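Local coordinates for protein oxidoreductase (Methanosarcina mazei, PDB 3KA7) that binds flavin-adenine dinucleotide and is probably an oxidoreductase of the flavin-containing amine oxidase family, at residues A251-A254 and V255-E259. Sequence-based numbering, arbitrary orientation.
Sequences AATA and VLCSE
Ala251 starts the walk by taking the amide of Val255 on its carbonyl: Val255 N lies 3.2 Å from Ala251 O, an ordinary i to i+4 helical bond with an N-H...O angle of 156°. The same oxygen is brushed by a methyl of the valine, Val255 CG2, which comes within 3.4 Å of Ala251 O because it stands beside its own backbone N, anti to the carbonyl carbon. One residue on, Ala252 O repeats the pattern with Leu256 N at 3.2 Å. The leucine side chain folds back alongside this bond, placing Leu256 CG 3.6 Å from Ala252 O.

At Thr253 the regular ladder begins to fail. Its carbonyl receives Cys257 N only weakly, the N-H...O angle having dropped to 124°, while the Cys257 thiol projects mainly outward from the helix, SG coming no nearer than 4.4 Å to the Thr253 methyl CG2. Thr253 OG1 is hydrogen-bonded to Ser246 OG and Gly249 O, both outside the contact. Ala254 then brings in the tighter i to i+3 link of a last turn: Cys257 N sits 3.0 Å from Ala254 O, well above the carbonyl plane and off its lone pairs. Just beyond, Ser258 closes the turn on Val255 O, which accepts both Ser258 N and Ser258 OG from the same face.

These residues form the last turn of helix 250-256, which follows strand 243-246 of the parallel Rossmann-type sheet, and the chain just after it. Thr253 and Cys257 pack against Leu394 of the edge strand 394-396, and Leu256 reaches over to Ile222 and the FAD-binding Val219 of strand 219-225; the Leu256 side chain is about 5 Å, nearest atoms, from the bound flavin-adenine dinucleotide. The chain leaves past Glu259, which is salt-bridged to Lys221 of that same strand.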
loop_
_atom_site.group_PDB
_atom_site.type_symbol
_atom_site.label_atom_id
_atom_site.label_comp_id
_atom_site.label_asym_id
_atom_site.label_seq_id
_atom_site.Cartn_x
_atom_site.Cartn_y
_atom_site.Cartn_z
ATOM N N ALA A 251 -11.076 -6.233 -11.895
ATOM C CA ALA A 251 -12.510 -5.931 -12.010
ATOM C C ALA A 251 -12.812 -4.857 -13.066
ATOM O O ALA A 251 -13.671 -5.041 -13.943
ATOM C CB ALA A 251 -13.078 -5.519 -10.668
ATOM N N ALA A 252 -12.112 -3.732 -12.972
ATOM C CA ALA A 252 -12.313 -2.638 -13.881
ATOM C C ALA A 252 -11.827 -3.007 -15.285
ATOM O O ALA A 252 -12.412 -2.601 -16.274
ATOM C CB ALA A 252 -11.598 -1.385 -13.370
ATOM N N THR A 253 -10.753 -3.781 -15.363
ATOM C CA THR A 253 -10.252 -4.242 -16.651
ATOM C C THR A 253 -11.266 -5.146 -17.352
ATOM O O THR A 253 -11.457 -5.046 -18.562
ATOM C CB THR A 253 -8.911 -4.966 -16.494
ATOM O OG1 THR A 253 -7.953 -4.067 -15.892
ATOM C CG2 THR A 253 -8.399 -5.430 -17.863
ATOM N N ALA A 254 -11.904 -6.025 -16.584
ATOM C CA ALA A 254 -12.927 -6.909 -17.113
ATOM C C ALA A 254 -14.064 -6.104 -17.731
ATOM O O ALA A 254 -14.547 -6.442 -18.817
ATOM C CB ALA A 254 -13.444 -7.823 -16.025
ATOM N N VAL A 255 -14.480 -5.035 -17.056
ATOM C CA VAL A 255 -15.546 -4.180 -17.587
ATOM C C VAL A 255 -15.151 -3.593 -18.945
ATOM O O VAL A 255 -15.970 -3.514 -19.866
ATOM C CB VAL A 255 -15.932 -3.062 -16.586
ATOM C CG1 VAL A 255 -16.980 -2.113 -17.193
ATOM C CG2 VAL A 255 -16.461 -3.687 -15.281
ATOM N N LEU A 256 -13.885 -3.205 -19.080
ATOM C CA LEU A 256 -13.376 -2.651 -20.343
ATOM C C LEU A 256 -13.328 -3.698 -21.469
ATOM O O LEU A 256 -13.292 -3.339 -22.646
ATOM C CB LEU A 256 -11.976 -2.042 -20.149
ATOM C CG LEU A 256 -11.823 -0.743 -19.359
ATOM C CD1 LEU A 256 -10.347 -0.294 -19.294
ATOM C CD2 LEU A 256 -12.659 0.361 -19.949
ATOM N N CYS A 257 -13.320 -4.978 -21.097
ATOM C CA CYS A 257 -13.245 -6.095 -22.045
ATOM C C CYS A 257 -14.602 -6.762 -22.211
ATOM O O CYS A 257 -14.698 -7.883 -22.728
ATOM C CB CYS A 257 -12.279 -7.165 -21.525
ATOM S SG CYS A 257 -10.545 -6.704 -21.483
ATOM N N SER A 258 -15.649 -6.095 -21.742
ATOM C CA SER A 258 -16.938 -6.760 -21.579
ATOM C C SER A 258 -17.471 -7.403 -22.857
ATOM O O SER A 258 -18.076 -8.471 -22.807
ATOM C CB SER A 258 -17.968 -5.805 -20.957
ATOM O OG SER A 258 -18.114 -4.631 -21.712
ATOM N N GLU A 259 -17.235 -6.752 -23.991
ATOM C CA GLU A 259 -17.736 -7.242 -25.283
ATOM C C GLU A 259 -17.024 -8.498 -25.778
ATOM O O GLU A 259 -17.537 -9.220 -26.646
ATOM C CB GLU A 259 -17.619 -6.145 -26.333
ATOM C CG GLU A 259 -18.739 -5.142 -26.298
ATOM C CD GLU A 259 -18.534 -4.023 -27.297
ATOM O OE1 GLU A 259 -17.660 -3.162 -27.069
ATOM O OE2 GLU A 259 -19.250 -4.003 -28.314
#